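Local coordinates for uncharacterized conserved protein (Idiomarina loihiensis, PDB 2QSD) that is of unknown function but belongs to the DUF1543 family and is found here as an assembly of two chains, at residues K9-Y14 and D58-L63; R85-N90 and V108-P113. One frame throughout, in Å; residues are numbered along the deposited sequence.

Contact 1. Residues K9-Y14 and D58-L63; sequences KLFLVY and DSFVHL
Residues 9-14 and 58-63 pair as antiparallel strands, with a classic beta bulge where Asp-58 and Ser-59 both face Tyr-14; the segment axes lie 170° apart. At the bulge Tyr-14 O takes a bond from Asp-58 N at 2.8 Å and a weak one from Ser-59 N at 3.3 Å, while Tyr-14 N gives its hydrogen to Ser-59 O at 2.6 Å. Leu-12 and Val-61 form a hydrogen-bonded pair through both their N and O atoms, and Leu-63 N reaches Leu-10 O. On one face of the sheet Leu-12 CG lies 3.7 Å from Val-61 CG1. On the other, the Phe-11 and His-62 rings meet obliquely, planes at 49°, with Phe-11 CE2 against His-62 CB.

In His-62 CG stands opposite the backbone N (chi1 169°), which sets the imidazole beside Lys-9. Lys-9 CG lies over one ring face in a CH-pi contact, 3.9 Å from the centroid, and Leu-10 O lies at the ring edge, in plane, 3.5 Å from His-62 CD2. A water accepts from Leu-10 N and donates to Leu-63 O, bridging the two segments; its bond from His-62 NE2 is weak.

Strand 26-34 flanks 9-14 along its other edge through backbone bonds to Gly-34, Val-32 and Arg-30. On the far side of 58-63, Asp-171 and Gly-174 bond to its backbone. Phe-105 and Val-107 of strand 105-110 pack on Leu-12.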
ATOM      1  N   LYS A   9      25.268   7.796   4.185  1.00 46.41           N
ATOM      2  CA  LYS A   9      24.406   7.007   5.038  1.00 45.51           C
ATOM      3  C   LYS A   9      23.446   6.183   4.181  1.00 45.97           C
ATOM      4  O   LYS A   9      22.991   6.639   3.131  1.00 44.49           O
ATOM      5  CB  LYS A   9      23.615   7.928   5.963  1.00 46.01           C
ATOM      6  CG  LYS A   9      24.447   8.666   7.012  1.00 53.81           C
ATOM      7  CD  LYS A   9      23.604   9.738   7.706  1.00 59.94           C
ATOM      8  CE  LYS A   9      24.352  10.425   8.833  1.00 78.36           C
ATOM      9  NZ  LYS A   9      25.499  11.240   8.336  1.00 96.77           N
ATOM     10  N   LEU A  10      23.155   4.965   4.623  1.00 41.27           N
ATOM     11  CA  LEU A  10      22.105   4.164   4.014  1.00 37.23           C
ATOM     12  C   LEU A  10      20.786   4.433   4.736  1.00 39.14           C
ATOM     13  O   LEU A  10      20.666   4.219   5.947  1.00 42.52           O
ATOM     14  CB  LEU A  10      22.445   2.667   4.066  1.00 35.10           C
ATOM     15  CG  LEU A  10      21.394   1.709   3.488  1.00 40.82           C
ATOM     16  CD1 LEU A  10      21.232   1.889   1.977  1.00 50.28           C
ATOM     17  CD2 LEU A  10      21.723   0.262   3.813  1.00 34.44           C
ATOM     18  N   PHE A  11      19.807   4.913   3.982  1.00 33.42           N
ATOM     19  CA  PHE A  11      18.482   5.166   4.512  1.00 34.37           C
ATOM     20  C   PHE A  11      17.471   4.196   3.925  1.00 39.83           C
ATOM     21  O   PHE A  11      17.497   3.893   2.726  1.00 39.68           O
ATOM     22  CB  PHE A  11      18.028   6.578   4.177  1.00 37.68           C
ATOM     23  CG  PHE A  11      18.848   7.666   4.811  1.00 37.61           C
ATOM     24  CD1 PHE A  11      19.802   8.354   4.064  1.00 33.93           C
ATOM     25  CD2 PHE A  11      18.631   8.042   6.137  1.00 38.18           C
ATOM     26  CE1 PHE A  11      20.538   9.393   4.627  1.00 39.04           C
ATOM     27  CE2 PHE A  11      19.366   9.074   6.714  1.00 38.02           C
ATOM     28  CZ  PHE A  11      20.322   9.751   5.956  1.00 42.75           C
ATOM     29  N   LEU A  12      16.583   3.712   4.780  1.00 36.37           N
ATOM     30  CA  LEU A  12      15.403   2.996   4.336  1.00 36.27           C
ATOM     31  C   LEU A  12      14.218   3.941   4.519  1.00 41.44           C
ATOM     32  O   LEU A  12      13.923   4.358   5.633  1.00 38.32           O
ATOM     33  CB  LEU A  12      15.292   1.661   5.087  1.00 33.72           C
ATOM     34  CG  LEU A  12      14.147   0.908   5.789  1.00 48.59           C
ATOM     35  CD1 LEU A  12      12.733   1.207   5.351  1.00 51.06           C
ATOM     36  CD2 LEU A  12      14.419  -0.587   5.684  1.00 42.59           C
ATOM     37  N   VAL A  13      13.569   4.300   3.413  1.00 44.01           N
ATOM     38  CA  VAL A  13      12.503   5.302   3.424  1.00 37.03           C
ATOM     39  C   VAL A  13      11.157   4.709   3.015  1.00 43.17           C
ATOM     40  O   VAL A  13      11.073   3.880   2.110  1.00 48.81           O
ATOM     41  CB  VAL A  13      12.835   6.539   2.530  1.00 40.03           C
ATOM     42  CG1 VAL A  13      14.083   7.244   3.010  1.00 45.19           C
ATOM     43  CG2 VAL A  13      13.024   6.152   1.090  1.00 47.70           C
ATOM     44  N   TYR A  14      10.108   5.132   3.704  1.00 42.34           N
ATOM     45  CA  TYR A  14       8.756   4.688   3.411  1.00 41.80           C
ATOM     46  C   TYR A  14       8.055   5.873   2.772  1.00 42.20           C
ATOM     47  O   TYR A  14       7.864   6.912   3.401  1.00 40.30           O
ATOM     48  CB  TYR A  14       8.075   4.273   4.708  1.00 44.40           C
ATOM     49  CG  TYR A  14       6.691   3.675   4.598  1.00 46.52           C
ATOM     50  CD1 TYR A  14       6.480   2.451   3.958  1.00 48.23           C
ATOM     51  CD2 TYR A  14       5.596   4.305   5.192  1.00 56.08           C
ATOM     52  CE1 TYR A  14       5.208   1.885   3.875  1.00 48.69           C
ATOM     53  CE2 TYR A  14       4.312   3.748   5.122  1.00 51.86           C
ATOM     54  CZ  TYR A  14       4.129   2.541   4.461  1.00 50.52           C
ATOM     55  OH  TYR A  14       2.873   1.992   4.387  1.00 49.19           O
ATOM     56  N   ASP A  58       6.925   9.337   4.436  1.00 44.79           N
ATOM     57  CA  ASP A  58       6.108   9.002   5.615  1.00 42.77           C
ATOM     58  C   ASP A  58       6.893   8.523   6.837  1.00 48.71           C
ATOM     59  O   ASP A  58       6.556   8.869   7.965  1.00 49.95           O
ATOM     60  CB  ASP A  58       5.007   7.999   5.259  1.00 47.06           C
ATOM     61  CG  ASP A  58       3.891   8.627   4.432  1.00 64.37           C
ATOM     62  OD1 ASP A  58       3.840   9.875   4.340  1.00 59.19           O
ATOM     63  OD2 ASP A  58       3.065   7.873   3.873  1.00 77.66           O
ATOM     64  N   SER A  59       7.915   7.705   6.609  1.00 47.30           N
ATOM     65  CA  SER A  59       8.886   7.375   7.645  1.00 44.84           C
ATOM     66  C   SER A  59      10.220   7.005   7.017  1.00 47.18           C
ATOM     67  O   SER A  59      10.294   6.704   5.827  1.00 50.77           O
ATOM     68  CB  SER A  59       8.391   6.249   8.556  1.00 41.44           C
ATOM     69  OG  SER A  59       8.259   5.032   7.855  1.00 43.54           O
ATOM     70  N   PHE A  60      11.272   7.052   7.826  1.00 45.16           N
ATOM     71  CA  PHE A  60      12.587   6.592   7.418  1.00 41.11           C
ATOM     72  C   PHE A  60      13.430   6.160   8.610  1.00 40.88           C
ATOM     73  O   PHE A  60      13.153   6.535   9.753  1.00 42.45           O
ATOM     74  CB  PHE A  60      13.331   7.655   6.595  1.00 39.19           C
ATOM     75  CG  PHE A  60      13.765   8.860   7.385  1.00 43.89           C
ATOM     76  CD1 PHE A  60      12.966   9.994   7.433  1.00 45.78           C
ATOM     77  CD2 PHE A  60      14.986   8.874   8.055  1.00 42.36           C
ATOM     78  CE1 PHE A  60      13.361  11.116   8.150  1.00 55.78           C
ATOM     79  CE2 PHE A  60      15.388   9.987   8.782  1.00 52.76           C
ATOM     80  CZ  PHE A  60      14.576  11.112   8.827  1.00 51.43           C
ATOM     81  N   VAL A  61      14.471   5.388   8.322  1.00 39.27           N
ATOM     82  CA  VAL A  61      15.490   5.049   9.303  1.00 33.94           C
ATOM     83  C   VAL A  61      16.862   5.025   8.643  1.00 32.02           C
ATOM     84  O   VAL A  61      17.019   4.531   7.528  1.00 37.17           O
ATOM     85  CB  VAL A  61      15.166   3.715  10.042  1.00 43.22           C
ATOM     86  CG1 VAL A  61      14.913   2.564   9.056  1.00 37.38           C
ATOM     87  CG2 VAL A  61      16.251   3.359  11.061  1.00 39.93           C
ATOM     88  N   HIS A  62      17.841   5.619   9.320  1.00 45.39           N
ATOM     89  CA  HIS A  62      19.244   5.479   8.959  1.00 39.74           C
ATOM     90  C   HIS A  62      19.660   4.099   9.424  1.00 39.89           C
ATOM     91  O   HIS A  62      19.653   3.816  10.624  1.00 40.69           O
ATOM     92  CB  HIS A  62      20.072   6.581   9.640  1.00 39.75           C
ATOM     93  CG  HIS A  62      21.557   6.384   9.564  1.00 50.43           C
ATOM     94  ND1 HIS A  62      22.412   6.842  10.545  1.00 49.25           N
ATOM     95  CD2 HIS A  62      22.341   5.790   8.632  1.00 48.67           C
ATOM     96  CE1 HIS A  62      23.655   6.540  10.219  1.00 41.13           C
ATOM     97  NE2 HIS A  62      23.639   5.897   9.066  1.00 42.76           N
ATOM     98  N   LEU A  63      20.000   3.242   8.467  1.00 38.76           N
ATOM     99  CA  LEU A  63      20.351   1.849   8.742  1.00 44.20           C
ATOM    100  C   LEU A  63      21.870   1.702   8.812  1.00 40.82           C
ATOM    101  O   LEU A  63      22.548   1.867   7.799  1.00 39.31           O
ATOM    102  CB  LEU A  63      19.819   0.963   7.614  1.00 42.61           C
ATOM    103  CG  LEU A  63      18.845  -0.186   7.870  1.00 50.24           C
ATOM    104  CD1 LEU A  63      18.987  -1.205   6.748  1.00 46.15           C
ATOM    105  CD2 LEU A  63      19.016  -0.853   9.233  1.00 43.40           C
TER
HETATM  106  O   HOH W   1      24.251   3.615   6.749  1.00 40.69           O

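Contact 2. Residues R85-N90 and V108-P113; sequences RLYFVN and VVADSP
Arg-85 to Tyr-87 pairs with Val-108 to Ala-110 as an antiparallel strand pair at one edge of a three-stranded sheet, the short segments inclined at 130°. Four backbone bonds hold this tight part: Arg-85 N and O join Ala-110 O and N, and Tyr-87 N and O join Val-108 O and N, each bond between 2.8 and 3.0 Å. Beside them Leu-86 CD1 meets Val-109 CG2 at 4.1 Å, on the face also covered by Leu-159 of strand 155-161.

Tyr-87 buries the largest area of any residue here. With CG anti to its carbonyl carbon (chi1 -75°), its ring extends past Ala-110, whose CB lies 4.0 Å from Tyr-87 CD1, to the start of helix 113-122, where Ser-112 is the N-cap residue. Ser-112 O lies over one ring face, offset toward the rim. At the ring edge, in plane, Ala-110 O sits 3.3 Å from Tyr-87 CE1.

Toward solvent the contact is looser: Asp-111 is exposed, and its OD2 turns to Ser-115. The Arg-85 chain, bent at chi3 (-73°), brings NH1 no closer than 3.6 Å to Asp-111 O. Pro-113 is exposed too, yet it meets the Tyr-87 ring, with Pro-113 CD 3.4 Å from Tyr-87 OH.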
ATOM      1  N   ARG A  85      25.481 -11.086   2.752  1.00 63.66           N
ATOM      2  CA  ARG A  85      24.875  -9.897   2.175  1.00 60.86           C
ATOM      3  C   ARG A  85      23.621  -9.445   2.902  1.00 55.72           C
ATOM      4  O   ARG A  85      22.985 -10.208   3.640  1.00 53.34           O
ATOM      5  CB  ARG A  85      24.571 -10.115   0.688  1.00 60.78           C
ATOM      6  CG  ARG A  85      25.717  -9.743  -0.236  1.00 77.35           C
ATOM      7  CD  ARG A  85      25.568 -10.378  -1.606  1.00 99.10           C
ATOM      8  NE  ARG A  85      25.849 -11.814  -1.575  1.00119.80           N
ATOM      9  CZ  ARG A  85      25.890 -12.603  -2.646  1.00127.46           C
ATOM     10  NH1 ARG A  85      26.156 -13.895  -2.504  1.00127.88           N
ATOM     11  NH2 ARG A  85      25.667 -12.108  -3.860  1.00127.62           N
ATOM     12  N   LEU A  86      23.280  -8.184   2.674  1.00 53.22           N
ATOM     13  CA  LEU A  86      22.083  -7.576   3.217  1.00 49.63           C
ATOM     14  C   LEU A  86      20.862  -7.989   2.389  1.00 51.09           C
ATOM     15  O   LEU A  86      20.838  -7.822   1.164  1.00 46.82           O
ATOM     16  CB  LEU A  86      22.255  -6.060   3.192  1.00 49.51           C
ATOM     17  CG  LEU A  86      21.564  -5.205   4.242  1.00 55.08           C
ATOM     18  CD1 LEU A  86      22.029  -5.579   5.637  1.00 60.80           C
ATOM     19  CD2 LEU A  86      21.879  -3.758   3.948  1.00 52.54           C
ATOM     20  N   TYR A  87      19.857  -8.539   3.058  1.00 43.91           N
ATOM     21  CA  TYR A  87      18.633  -8.928   2.387  1.00 47.03           C
ATOM     22  C   TYR A  87      17.424  -8.269   3.021  1.00 51.64           C
ATOM     23  O   TYR A  87      17.265  -8.271   4.243  1.00 49.17           O
ATOM     24  CB  TYR A  87      18.451 -10.445   2.387  1.00 56.28           C
ATOM     25  CG  TYR A  87      19.345 -11.189   1.417  1.00 67.97           C
ATOM     26  CD1 TYR A  87      20.553 -11.747   1.842  1.00 67.36           C
ATOM     27  CD2 TYR A  87      18.980 -11.348   0.077  1.00 69.76           C
ATOM     28  CE1 TYR A  87      21.381 -12.436   0.957  1.00 68.86           C
ATOM     29  CE2 TYR A  87      19.803 -12.038  -0.815  1.00 73.63           C
ATOM     30  CZ  TYR A  87      21.001 -12.581  -0.366  1.00 71.26           C
ATOM     31  OH  TYR A  87      21.824 -13.264  -1.236  1.00 70.78           O
ATOM     32  N   PHE A  88      16.579  -7.709   2.162  1.00 54.47           N
ATOM     33  CA  PHE A  88      15.312  -7.111   2.546  1.00 54.08           C
ATOM     34  C   PHE A  88      14.193  -8.098   2.223  1.00 56.58           C
ATOM     35  O   PHE A  88      14.062  -8.528   1.079  1.00 57.77           O
ATOM     36  CB  PHE A  88      15.127  -5.815   1.760  1.00 55.20           C
ATOM     37  CG  PHE A  88      13.769  -5.202   1.901  1.00 57.86           C
ATOM     38  CD1 PHE A  88      13.386  -4.600   3.098  1.00 52.98           C
ATOM     39  CD2 PHE A  88      12.876  -5.209   0.831  1.00 50.23           C
ATOM     40  CE1 PHE A  88      12.141  -4.020   3.231  1.00 56.58           C
ATOM     41  CE2 PHE A  88      11.623  -4.633   0.955  1.00 51.55           C
ATOM     42  CZ  PHE A  88      11.255  -4.035   2.163  1.00 63.57           C
ATOM     43  N   VAL A  89      13.393  -8.453   3.226  1.00 51.91           N
ATOM     44  CA  VAL A  89      12.357  -9.473   3.058  1.00 57.97           C
ATOM     45  C   VAL A  89      10.957  -8.907   3.289  1.00 62.83           C
ATOM     46  O   VAL A  89      10.625  -8.465   4.394  1.00 56.88           O
ATOM     47  CB  VAL A  89      12.590 -10.706   3.985  1.00 61.36           C
ATOM     48  CG1 VAL A  89      11.451 -11.713   3.851  1.00 59.01           C
ATOM     49  CG2 VAL A  89      13.920 -11.382   3.672  1.00 61.38           C
ATOM     50  N   ASN A  90      10.145  -8.940   2.233  1.00 71.88           N
ATOM     51  CA  ASN A  90       8.760  -8.477   2.265  1.00 77.74           C
ATOM     52  C   ASN A  90       7.797  -9.632   2.549  1.00 76.25           C
ATOM     53  O   ASN A  90       7.751 -10.600   1.787  1.00 78.00           O
ATOM     54  CB  ASN A  90       8.417  -7.796   0.931  1.00 80.61           C
ATOM     55  CG  ASN A  90       6.962  -7.347   0.843  1.00 96.14           C
ATOM     56  OD1 ASN A  90       6.289  -7.600  -0.158  1.00 96.65           O
ATOM     57  ND2 ASN A  90       6.473  -6.676   1.887  1.00 99.67           N
ATOM     58  N   VAL A 108      17.649  -8.648   7.012  1.00 47.86           N
ATOM     59  CA  VAL A 108      18.514  -9.663   7.626  1.00 45.93           C
ATOM     60  C   VAL A 108      19.835  -9.801   6.870  1.00 50.09           C
ATOM     61  O   VAL A 108      19.964  -9.341   5.732  1.00 51.40           O
ATOM     62  CB  VAL A 108      17.843 -11.077   7.700  1.00 47.22           C
ATOM     63  CG1 VAL A 108      16.639 -11.091   8.646  1.00 45.53           C
ATOM     64  CG2 VAL A 108      17.472 -11.603   6.305  1.00 40.90           C
ATOM     65  N   VAL A 109      20.809 -10.445   7.511  1.00 54.06           N
ATOM     66  CA  VAL A 109      22.091 -10.749   6.879  1.00 54.08           C
ATOM     67  C   VAL A 109      22.168 -12.248   6.588  1.00 57.90           C
ATOM     68  O   VAL A 109      22.021 -13.073   7.496  1.00 61.18           O
ATOM     69  CB  VAL A 109      23.280 -10.289   7.757  1.00 50.61           C
ATOM     70  CG1 VAL A 109      24.605 -10.773   7.183  1.00 52.36           C
ATOM     71  CG2 VAL A 109      23.285  -8.778   7.883  1.00 45.92           C
ATOM     72  N   ALA A 110      22.373 -12.593   5.320  1.00 57.49           N
ATOM     73  CA  ALA A 110      22.443 -13.997   4.906  1.00 64.82           C
ATOM     74  C   ALA A 110      23.361 -14.207   3.708  1.00 65.76           C
ATOM     75  O   ALA A 110      23.771 -13.241   3.055  1.00 62.39           O
ATOM     76  CB  ALA A 110      21.054 -14.532   4.612  1.00 59.61           C
ATOM     77  N   ASP A 111      23.688 -15.469   3.429  1.00 73.61           N
ATOM     78  CA  ASP A 111      24.548 -15.814   2.290  1.00 83.29           C
ATOM     79  C   ASP A 111      23.756 -16.043   0.999  1.00 84.50           C
ATOM     80  O   ASP A 111      24.234 -15.740  -0.096  1.00 85.87           O
ATOM     81  CB  ASP A 111      25.459 -17.015   2.608  1.00 86.64           C
ATOM     82  CG  ASP A 111      24.713 -18.193   3.236  1.00 95.62           C
ATOM     83  OD1 ASP A 111      25.391 -19.138   3.691  1.00102.04           O
ATOM     84  OD2 ASP A 111      23.464 -18.192   3.282  1.00 99.25           O
ATOM     85  N   SER A 112      22.540 -16.563   1.147  1.00 85.04           N
ATOM     86  CA  SER A 112      21.676 -16.885   0.016  1.00 84.24           C
ATOM     87  C   SER A 112      20.272 -16.327   0.250  1.00 82.75           C
ATOM     88  O   SER A 112      19.863 -16.178   1.403  1.00 84.56           O
ATOM     89  CB  SER A 112      21.600 -18.406  -0.160  1.00 82.78           C
ATOM     90  OG  SER A 112      20.728 -18.984   0.799  1.00 78.06           O
ATOM     91  N   PRO A 113      19.530 -16.016  -0.839  1.00 81.44           N
ATOM     92  CA  PRO A 113      18.109 -15.646  -0.749  1.00 77.19           C
ATOM     93  C   PRO A 113      17.222 -16.682  -0.054  1.00 76.74           C
ATOM     94  O   PRO A 113      16.215 -16.314   0.551  1.00 79.42           O
ATOM     95  CB  PRO A 113      17.693 -15.502  -2.215  1.00 74.99           C
ATOM     96  CG  PRO A 113      18.946 -15.153  -2.925  1.00 79.28           C
ATOM     97  CD  PRO A 113      20.012 -15.946  -2.235  1.00 82.52           C
TER

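From the N terminus, strand 9-17 leads through strand 26-34 and helix 41-47 to strand 56-62, where contact 1 closes a loop of 43 intervening residues. The chain then forms strands 65-66 and 69-74 before strand 85-90 opens contact 2, which closes after 17 residues, part of them unmodelled, and runs into helix 113-122. The two loops therefore follow in series, neither enclosing the other. Contact 1 belongs to the five-stranded sheet and contact 2 to the three-stranded one, their centres about 17 Å apart. Packing of Leu-10 CD2 on Leu-86 CD2, at 4.0 Å, joins the contacts directly, one of the packing pairs between the two sheets, with Leu-12 on strand 105-110 as another.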